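Local coordinates for protein beta-glucuronidase (uncultured Clostridium sp., PDB 6U7J) that hydrolyses beta-D-glucuronides as a gut microbial glycoside hydrolase and probably takes part in reactivating estrogens from their glucuronide conjugates, at residues L278-F292 against R402-I414. Sequence-based numbering, arbitrary orientation.
Sequences LPFGIRTIQLTEKQF and RDKNHPCVVMWSI
Asn405 opens the contact by packing against Leu278, whose CD2 lies 3.6 Å from Asn405 ND2, the two side chains crossing at about a right angle. Asn405 ND2 donates to the carbonyl of Ile201; its contact with the Leu278 methyl is van der Waals packing. Two residues on, the Pro407 ring lies against the backbone of Gly281, its CB and CG resting on Gly281 N and CA, with Pro407 CG 3.7 Å from Gly281 N. Pro407 also supplies the main polar link through its carbonyl. Arg283 NE donates to Pro407 O at 3.0 Å, a fairly straight bond (156°) that lies in the carbonyl plane and uses a lone pair of the oxygen. The bend in the arginine chain at chi2 (103°) helps bring the guanidinium there, and NH2 reaches on to Val409 O in a weak bond of 3.1 Å. That carbonyl also accepts from Arg443, placing two arginines around the turn that leads into strand 409-416. This strand belongs to the parallel beta-barrel of the family 2 TIM-barrel domain, whereas 278-280 is the end of strand 274-280, an outermost strand, within this chain, of a four-stranded antiparallel sheet; residues 281-287 lead from that sheet past the start of strand 409-416 into the short hairpin of strands 285-287 and 292-294. Val410 follows and meets two apolar groups: its CB touches Ile285 CD1 at 3.8 Å, and its CG2 touches Phe292 CZ at 3.6 Å. Ile285 CD1 does double duty, lying over the centre of one face of the Arg283 guanidinium. With CG anti to the backbone N (chi1 -168°), the Phe292 ring is carried toward 410-411, where it presents its edge to Val410 O and, at CE2, to the sulfur of Met411, 4.2 Å from SD.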
ATOM      1  N   LEU B 278      24.755 -22.415 -35.824  1.00 41.06           N
ATOM      2  CA  LEU B 278      23.437 -22.567 -35.220  1.00 39.24           C
ATOM      3  C   LEU B 278      23.512 -23.483 -34.007  1.00 40.44           C
ATOM      4  O   LEU B 278      23.866 -24.663 -34.160  1.00 37.75           O
ATOM      5  CB  LEU B 278      22.453 -23.133 -36.245  1.00 39.48           C
ATOM      6  CG  LEU B 278      21.041 -23.403 -35.727  1.00 41.27           C
ATOM      7  CD1 LEU B 278      20.250 -22.094 -35.588  1.00 39.13           C
ATOM      8  CD2 LEU B 278      20.323 -24.362 -36.646  1.00 38.12           C
ATOM      9  N   PRO B 279      23.200 -23.005 -32.797  1.00 40.52           N
ATOM     10  CA  PRO B 279      23.042 -23.929 -31.666  1.00 37.81           C
ATOM     11  C   PRO B 279      21.804 -24.787 -31.855  1.00 36.93           C
ATOM     12  O   PRO B 279      20.834 -24.375 -32.489  1.00 35.43           O
ATOM     13  CB  PRO B 279      22.891 -23.001 -30.453  1.00 36.46           C
ATOM     14  CG  PRO B 279      23.286 -21.606 -30.953  1.00 40.07           C
ATOM     15  CD  PRO B 279      22.995 -21.599 -32.409  1.00 39.18           C
ATOM     16  N   PHE B 280      21.852 -26.005 -31.322  1.00 37.65           N
ATOM     17  CA  PHE B 280      20.673 -26.863 -31.335  1.00 37.16           C
ATOM     18  C   PHE B 280      20.819 -27.906 -30.238  1.00 38.57           C
ATOM     19  O   PHE B 280      21.894 -28.076 -29.650  1.00 42.75           O
ATOM     20  CB  PHE B 280      20.445 -27.510 -32.712  1.00 37.47           C
ATOM     21  CG  PHE B 280      21.419 -28.614 -33.050  1.00 39.54           C
ATOM     22  CD1 PHE B 280      22.644 -28.324 -33.641  1.00 36.80           C
ATOM     23  CD2 PHE B 280      21.096 -29.943 -32.801  1.00 38.02           C
ATOM     24  CE1 PHE B 280      23.546 -29.341 -33.961  1.00 43.92           C
ATOM     25  CE2 PHE B 280      22.000 -30.973 -33.115  1.00 39.92           C
ATOM     26  CZ  PHE B 280      23.226 -30.671 -33.697  1.00 39.99           C
ATOM     27  N   GLY B 281      19.716 -28.585 -29.946  1.00 37.09           N
ATOM     28  CA  GLY B 281      19.694 -29.569 -28.882  1.00 36.46           C
ATOM     29  C   GLY B 281      19.129 -30.888 -29.359  1.00 38.69           C
ATOM     30  O   GLY B 281      18.211 -30.935 -30.177  1.00 39.75           O
ATOM     31  N   ILE B 282      19.683 -31.970 -28.823  1.00 38.77           N
ATOM     32  CA  ILE B 282      19.198 -33.310 -29.129  1.00 41.23           C
ATOM     33  C   ILE B 282      18.289 -33.757 -27.997  1.00 39.16           C
ATOM     34  O   ILE B 282      18.735 -33.894 -26.847  1.00 41.30           O
ATOM     35  CB  ILE B 282      20.352 -34.305 -29.332  1.00 43.51           C
ATOM     36  CG1 ILE B 282      21.313 -33.792 -30.415  1.00 42.69           C
ATOM     37  CG2 ILE B 282      19.786 -35.689 -29.672  1.00 40.38           C
ATOM     38  CD1 ILE B 282      22.621 -34.563 -30.497  1.00 44.30           C
ATOM     39  N   ARG B 283      17.023 -33.998 -28.323  1.00 36.76           N
ATOM     40  CA  ARG B 283      16.051 -34.448 -27.339  1.00 37.28           C
ATOM     41  C   ARG B 283      14.813 -34.928 -28.070  1.00 37.96           C
ATOM     42  O   ARG B 283      14.447 -34.381 -29.113  1.00 40.45           O
ATOM     43  CB  ARG B 283      15.674 -33.330 -26.352  1.00 38.07           C
ATOM     44  CG  ARG B 283      15.163 -32.045 -27.004  1.00 33.56           C
ATOM     45  CD  ARG B 283      13.664 -31.948 -26.880  1.00 37.69           C
ATOM     46  NE  ARG B 283      13.088 -30.809 -27.593  1.00 35.56           N
ATOM     47  CZ  ARG B 283      12.701 -30.854 -28.865  1.00 40.87           C
ATOM     48  NH1 ARG B 283      12.862 -31.969 -29.573  1.00 34.10           N
ATOM     49  NH2 ARG B 283      12.163 -29.784 -29.435  1.00 32.39           N
ATOM     50  N   THR B 284      14.159 -35.931 -27.499  1.00 41.45           N
ATOM     51  CA  THR B 284      12.979 -36.528 -28.102  1.00 40.68           C
ATOM     52  C   THR B 284      11.730 -36.178 -27.311  1.00 39.04           C
ATOM     53  O   THR B 284      11.778 -35.978 -26.093  1.00 40.40           O
ATOM     54  CB  THR B 284      13.102 -38.047 -28.169  1.00 42.78           C
ATOM     55  OG1 THR B 284      13.050 -38.575 -26.832  1.00 42.29           O
ATOM     56  CG2 THR B 284      14.409 -38.442 -28.820  1.00 38.34           C
ATOM     57  N   ILE B 285      10.605 -36.161 -28.022  1.00 41.59           N
ATOM     58  CA  ILE B 285       9.293 -35.907 -27.455  1.00 41.09           C
ATOM     59  C   ILE B 285       8.368 -37.027 -27.871  1.00 41.61           C
ATOM     60  O   ILE B 285       8.263 -37.325 -29.063  1.00 38.25           O
ATOM     61  CB  ILE B 285       8.695 -34.578 -27.938  1.00 42.56           C
ATOM     62  CG1 ILE B 285       9.641 -33.414 -27.679  1.00 40.03           C
ATOM     63  CG2 ILE B 285       7.307 -34.385 -27.316  1.00 36.32           C
ATOM     64  CD1 ILE B 285       9.156 -32.137 -28.321  1.00 40.20           C
ATOM     65  N   GLN B 286       7.639 -37.586 -26.904  1.00 42.93           N
ATOM     66  CA  GLN B 286       6.630 -38.597 -27.174  1.00 44.90           C
ATOM     67  C   GLN B 286       5.487 -38.459 -26.177  1.00 43.16           C
ATOM     68  O   GLN B 286       5.711 -38.171 -24.999  1.00 42.34           O
ATOM     69  CB  GLN B 286       7.231 -40.004 -27.094  1.00 49.28           C
ATOM     70  CG  GLN B 286       6.219 -41.124 -27.261  1.00 51.81           C
ATOM     71  CD  GLN B 286       6.844 -42.480 -27.037  1.00 57.93           C
ATOM     72  OE1 GLN B 286       7.975 -42.721 -27.454  1.00 60.55           O
ATOM     73  NE2 GLN B 286       6.119 -43.370 -26.363  1.00 61.18           N
ATOM     74  N   LEU B 287       4.269 -38.687 -26.654  1.00 42.11           N
ATOM     75  CA  LEU B 287       3.077 -38.621 -25.828  1.00 43.68           C
ATOM     76  C   LEU B 287       2.460 -40.002 -25.652  1.00 51.50           C
ATOM     77  O   LEU B 287       2.453 -40.818 -26.580  1.00 54.38           O
ATOM     78  CB  LEU B 287       2.041 -37.676 -26.433  1.00 47.25           C
ATOM     79  CG  LEU B 287       2.145 -36.253 -25.888  1.00 44.02           C
ATOM     80  CD1 LEU B 287       3.446 -35.639 -26.389  1.00 46.69           C
ATOM     81  CD2 LEU B 287       0.958 -35.430 -26.317  1.00 44.87           C
ATOM     82  N   THR B 288       1.952 -40.256 -24.453  1.00 50.13           N
ATOM     83  CA  THR B 288       1.132 -41.420 -24.159  1.00 53.35           C
ATOM     84  C   THR B 288      -0.274 -40.943 -23.815  1.00 58.71           C
ATOM     85  O   THR B 288      -0.594 -39.749 -23.893  1.00 56.77           O
ATOM     86  CB  THR B 288       1.725 -42.254 -23.013  1.00 51.85           C
ATOM     87  OG1 THR B 288       1.278 -41.734 -21.754  1.00 54.83           O
ATOM     88  CG2 THR B 288       3.243 -42.231 -23.040  1.00 49.96           C
ATOM     89  N   GLU B 289      -1.119 -41.891 -23.414  1.00 56.43           N
ATOM     90  CA  GLU B 289      -2.470 -41.528 -23.013  1.00 53.48           C
ATOM     91  C   GLU B 289      -2.457 -40.636 -21.782  1.00 53.08           C
ATOM     92  O   GLU B 289      -3.371 -39.824 -21.591  1.00 53.99           O
ATOM     93  CB  GLU B 289      -3.305 -42.791 -22.764  1.00 59.15           C
ATOM     94  CG  GLU B 289      -2.588 -43.921 -21.999  1.00 66.10           C
ATOM     95  CD  GLU B 289      -1.548 -44.674 -22.844  1.00 72.56           C
ATOM     96  OE1 GLU B 289      -0.697 -45.388 -22.260  1.00 71.08           O
ATOM     97  OE2 GLU B 289      -1.574 -44.539 -24.090  1.00 69.52           O
ATOM     98  N   LYS B 290      -1.423 -40.751 -20.944  1.00 51.29           N
ATOM     99  CA  LYS B 290      -1.408 -40.019 -19.685  1.00 49.26           C
ATOM    100  C   LYS B 290      -0.069 -39.358 -19.375  1.00 48.02           C
ATOM    101  O   LYS B 290       0.104 -38.856 -18.258  1.00 49.29           O
ATOM    102  CB  LYS B 290      -1.782 -40.944 -18.519  1.00 48.90           C
ATOM    103  CG  LYS B 290      -3.267 -41.214 -18.382  1.00 52.17           C
ATOM    104  CD  LYS B 290      -3.515 -42.406 -17.473  1.00 51.26           C
ATOM    105  CE  LYS B 290      -4.996 -42.739 -17.414  1.00 48.99           C
ATOM    106  NZ  LYS B 290      -5.278 -43.799 -16.407  1.00 54.61           N
ATOM    107  N   GLN B 291       0.890 -39.350 -20.297  1.00 49.60           N
ATOM    108  CA  GLN B 291       2.189 -38.780 -19.977  1.00 46.67           C
ATOM    109  C   GLN B 291       2.723 -37.973 -21.150  1.00 45.39           C
ATOM    110  O   GLN B 291       2.295 -38.123 -22.296  1.00 44.46           O
ATOM    111  CB  GLN B 291       3.189 -39.861 -19.556  1.00 44.63           C
ATOM    112  CG  GLN B 291       2.986 -40.318 -18.115  1.00 49.36           C
ATOM    113  CD  GLN B 291       4.026 -41.319 -17.636  1.00 52.71           C
ATOM    114  OE1 GLN B 291       4.462 -42.195 -18.386  1.00 50.44           O
ATOM    115  NE2 GLN B 291       4.416 -41.197 -16.374  1.00 49.10           N
ATOM    116  N   PHE B 292       3.644 -37.077 -20.821  1.00 45.22           N
ATOM    117  CA  PHE B 292       4.347 -36.231 -21.775  1.00 41.24           C
ATOM    118  C   PHE B 292       5.810 -36.587 -21.568  1.00 41.84           C
ATOM    119  O   PHE B 292       6.396 -36.226 -20.544  1.00 43.33           O
ATOM    120  CB  PHE B 292       4.055 -34.752 -21.514  1.00 42.08           C
ATOM    121  CG  PHE B 292       4.501 -33.836 -22.616  1.00 35.54           C
ATOM    122  CD1 PHE B 292       5.844 -33.591 -22.829  1.00 34.29           C
ATOM    123  CD2 PHE B 292       3.574 -33.205 -23.425  1.00 32.70           C
ATOM    124  CE1 PHE B 292       6.259 -32.749 -23.854  1.00 36.43           C
ATOM    125  CE2 PHE B 292       3.988 -32.357 -24.448  1.00 36.12           C
ATOM    126  CZ  PHE B 292       5.324 -32.134 -24.659  1.00 34.47           C
ATOM    127  N   ARG B 402      10.774 -19.288 -37.502  1.00 32.01           N
ATOM    128  CA  ARG B 402      11.649 -18.641 -36.530  1.00 30.51           C
ATOM    129  C   ARG B 402      12.116 -19.609 -35.444  1.00 28.86           C
ATOM    130  O   ARG B 402      13.291 -19.592 -35.058  1.00 29.36           O
ATOM    131  CB  ARG B 402      10.943 -17.434 -35.906  1.00 33.06           C
ATOM    132  CG  ARG B 402      11.893 -16.460 -35.199  1.00 34.26           C
ATOM    133  CD  ARG B 402      11.133 -15.504 -34.310  1.00 31.86           C
ATOM    134  NE  ARG B 402      10.649 -16.167 -33.096  1.00 30.22           N
ATOM    135  CZ  ARG B 402      10.140 -15.534 -32.044  1.00 30.51           C
ATOM    136  NH1 ARG B 402      10.035 -14.195 -32.038  1.00 26.96           N
ATOM    137  NH2 ARG B 402       9.726 -16.241 -30.994  1.00 28.77           N
ATOM    138  N   ASP B 403      11.224 -20.458 -34.925  1.00 33.02           N
ATOM    139  CA  ASP B 403      11.534 -21.203 -33.704  1.00 30.95           C
ATOM    140  C   ASP B 403      11.736 -22.711 -33.905  1.00 33.02           C
ATOM    141  O   ASP B 403      11.955 -23.427 -32.914  1.00 31.19           O
ATOM    142  CB  ASP B 403      10.432 -20.953 -32.658  1.00 30.60           C
ATOM    143  CG  ASP B 403      10.401 -19.495 -32.151  1.00 35.54           C
ATOM    144  OD1 ASP B 403      11.205 -18.645 -32.618  1.00 30.04           O
ATOM    145  OD2 ASP B 403       9.552 -19.196 -31.289  1.00 30.57           O
ATOM    146  N   LYS B 404      11.713 -23.208 -35.148  1.00 33.74           N
ATOM    147  CA  LYS B 404      11.720 -24.656 -35.386  1.00 33.33           C
ATOM    148  C   LYS B 404      12.939 -25.335 -34.783  1.00 31.11           C
ATOM    149  O   LYS B 404      12.862 -26.495 -34.368  1.00 35.90           O
ATOM    150  CB  LYS B 404      11.664 -24.949 -36.888  1.00 34.78           C
ATOM    151  CG  LYS B 404      12.752 -24.245 -37.693  1.00 34.75           C
ATOM    152  CD  LYS B 404      12.510 -24.333 -39.183  1.00 36.92           C
ATOM    153  CE  LYS B 404      13.688 -23.736 -39.938  1.00 41.69           C
ATOM    154  NZ  LYS B 404      13.484 -23.737 -41.409  1.00 41.62           N
ATOM    155  N   ASN B 405      14.068 -24.643 -34.729  1.00 33.09           N
ATOM    156  CA  ASN B 405      15.310 -25.243 -34.267  1.00 33.73           C
ATOM    157  C   ASN B 405      15.533 -25.091 -32.769  1.00 34.03           C
ATOM    158  O   ASN B 405      16.574 -25.522 -32.262  1.00 33.48           O
ATOM    159  CB  ASN B 405      16.478 -24.641 -35.042  1.00 31.96           C
ATOM    160  CG  ASN B 405      16.425 -25.002 -36.516  1.00 39.05           C
ATOM    161  OD1 ASN B 405      16.053 -26.124 -36.865  1.00 36.25           O
ATOM    162  ND2 ASN B 405      16.777 -24.058 -37.384  1.00 34.38           N
ATOM    163  N   HIS B 406      14.584 -24.500 -32.051  1.00 34.59           N
ATOM    164  CA  HIS B 406      14.704 -24.358 -30.606  1.00 33.17           C
ATOM    165  C   HIS B 406      14.328 -25.663 -29.893  1.00 32.39           C
ATOM    166  O   HIS B 406      13.161 -26.069 -29.908  1.00 33.42           O
ATOM    167  CB  HIS B 406      13.818 -23.215 -30.111  1.00 32.91           C
ATOM    168  CG  HIS B 406      14.381 -21.844 -30.370  1.00 36.68           C
ATOM    169  ND1 HIS B 406      15.656 -21.477 -29.992  1.00 34.00           N
ATOM    170  CD2 HIS B 406      13.827 -20.744 -30.938  1.00 31.70           C
ATOM    171  CE1 HIS B 406      15.870 -20.216 -30.331  1.00 37.10           C
ATOM    172  NE2 HIS B 406      14.774 -19.748 -30.904  1.00 35.71           N
ATOM    173  N   PRO B 407      15.278 -26.343 -29.251  1.00 30.32           N
ATOM    174  CA  PRO B 407      14.904 -27.472 -28.403  1.00 33.80           C
ATOM    175  C   PRO B 407      14.013 -27.076 -27.238  1.00 37.06           C
ATOM    176  O   PRO B 407      13.262 -27.935 -26.727  1.00 36.16           O
ATOM    177  CB  PRO B 407      16.253 -28.008 -27.904  1.00 33.99           C
ATOM    178  CG  PRO B 407      17.148 -26.790 -27.930  1.00 35.11           C
ATOM    179  CD  PRO B 407      16.710 -25.998 -29.128  1.00 31.22           C
ATOM    180  N   CYS B 408      14.021 -25.827 -26.781  1.00 32.93           N
ATOM    181  CA  CYS B 408      13.154 -25.525 -25.644  1.00 32.12           C
ATOM    182  C   CYS B 408      11.667 -25.644 -26.033  1.00 33.30           C
ATOM    183  O   CYS B 408      10.848 -25.996 -25.177  1.00 29.74           O
ATOM    184  CB  CYS B 408      13.508 -24.153 -25.042  1.00 33.28           C
ATOM    185  SG  CYS B 408      13.040 -22.749 -26.110  1.00 32.79           S
ATOM    186  N   VAL B 409      11.323 -25.458 -27.311  1.00 32.85           N
ATOM    187  CA  VAL B 409       9.928 -25.538 -27.723  1.00 31.15           C
ATOM    188  C   VAL B 409       9.496 -26.996 -27.834  1.00 36.31           C
ATOM    189  O   VAL B 409       9.979 -27.726 -28.702  1.00 33.06           O
ATOM    190  CB  VAL B 409       9.689 -24.805 -29.040  1.00 35.61           C
ATOM    191  CG1 VAL B 409       8.255 -25.035 -29.554  1.00 33.40           C
ATOM    192  CG2 VAL B 409       9.962 -23.336 -28.845  1.00 29.12           C
ATOM    193  N   VAL B 410       8.573 -27.438 -26.969  1.00 33.36           N
ATOM    194  CA  VAL B 410       8.106 -28.816 -27.046  1.00 34.33           C
ATOM    195  C   VAL B 410       6.673 -28.920 -27.520  1.00 35.02           C
ATOM    196  O   VAL B 410       6.175 -30.048 -27.704  1.00 36.64           O
ATOM    197  CB  VAL B 410       8.287 -29.559 -25.711  1.00 31.92           C
ATOM    198  CG1 VAL B 410       9.740 -29.420 -25.240  1.00 28.65           C
ATOM    199  CG2 VAL B 410       7.282 -29.054 -24.656  1.00 30.27           C
ATOM    200  N   MET B 411       5.999 -27.803 -27.769  1.00 29.90           N
ATOM    201  CA  MET B 411       4.603 -27.881 -28.165  1.00 32.48           C
ATOM    202  C   MET B 411       4.177 -26.538 -28.744  1.00 35.46           C
ATOM    203  O   MET B 411       4.679 -25.492 -28.326  1.00 31.05           O
ATOM    204  CB  MET B 411       3.720 -28.274 -26.967  1.00 27.85           C
ATOM    205  CG  MET B 411       2.243 -28.492 -27.305  1.00 34.27           C
ATOM    206  SD  MET B 411       1.365 -29.553 -26.118  1.00 41.47           S
ATOM    207  CE  MET B 411       1.623 -28.652 -24.593  1.00 33.74           C
ATOM    208  N   TRP B 412       3.269 -26.582 -29.728  1.00 33.35           N
ATOM    209  CA  TRP B 412       2.692 -25.381 -30.320  1.00 33.96           C
ATOM    210  C   TRP B 412       1.285 -25.212 -29.777  1.00 34.74           C
ATOM    211  O   TRP B 412       0.492 -26.154 -29.817  1.00 34.87           O
ATOM    212  CB  TRP B 412       2.615 -25.444 -31.853  1.00 36.35           C
ATOM    213  CG  TRP B 412       3.898 -25.764 -32.570  1.00 35.97           C
ATOM    214  CD1 TRP B 412       4.183 -26.907 -33.233  1.00 35.03           C
ATOM    215  CD2 TRP B 412       5.049 -24.917 -32.718  1.00 37.32           C
ATOM    216  NE1 TRP B 412       5.447 -26.850 -33.762  1.00 35.91           N
ATOM    217  CE2 TRP B 412       6.004 -25.640 -33.462  1.00 37.35           C
ATOM    218  CE3 TRP B 412       5.372 -23.627 -32.276  1.00 33.98           C
ATOM    219  CZ2 TRP B 412       7.261 -25.123 -33.780  1.00 36.77           C
ATOM    220  CZ3 TRP B 412       6.621 -23.112 -32.588  1.00 34.15           C
ATOM    221  CH2 TRP B 412       7.549 -23.858 -33.337  1.00 35.80           C
ATOM    222  N   SER B 413       0.969 -24.017 -29.291  1.00 31.53           N
ATOM    223  CA  SER B 413      -0.406 -23.670 -28.983  1.00 34.06           C
ATOM    224  C   SER B 413      -0.903 -22.742 -30.076  1.00 32.46           C
ATOM    225  O   SER B 413      -0.277 -21.714 -30.346  1.00 37.32           O
ATOM    226  CB  SER B 413      -0.540 -23.004 -27.612  1.00 29.91           C
ATOM    227  OG  SER B 413      -1.812 -22.403 -27.501  1.00 33.44           O
ATOM    228  N   ILE B 414      -2.027 -23.098 -30.697  1.00 31.07           N
ATOM    229  CA  ILE B 414      -2.474 -22.417 -31.905  1.00 31.53           C
ATOM    230  C   ILE B 414      -3.541 -21.380 -31.632  1.00 36.50           C
ATOM    231  O   ILE B 414      -3.919 -20.645 -32.563  1.00 32.43           O
ATOM    232  CB  ILE B 414      -2.998 -23.425 -32.949  1.00 32.81           C
ATOM    233  CG1 ILE B 414      -4.210 -24.156 -32.388  1.00 33.60           C
ATOM    234  CG2 ILE B 414      -1.888 -24.401 -33.339  1.00 31.77           C
ATOM    235  CD1 ILE B 414      -5.044 -24.847 -33.443  1.00 38.42           C
TER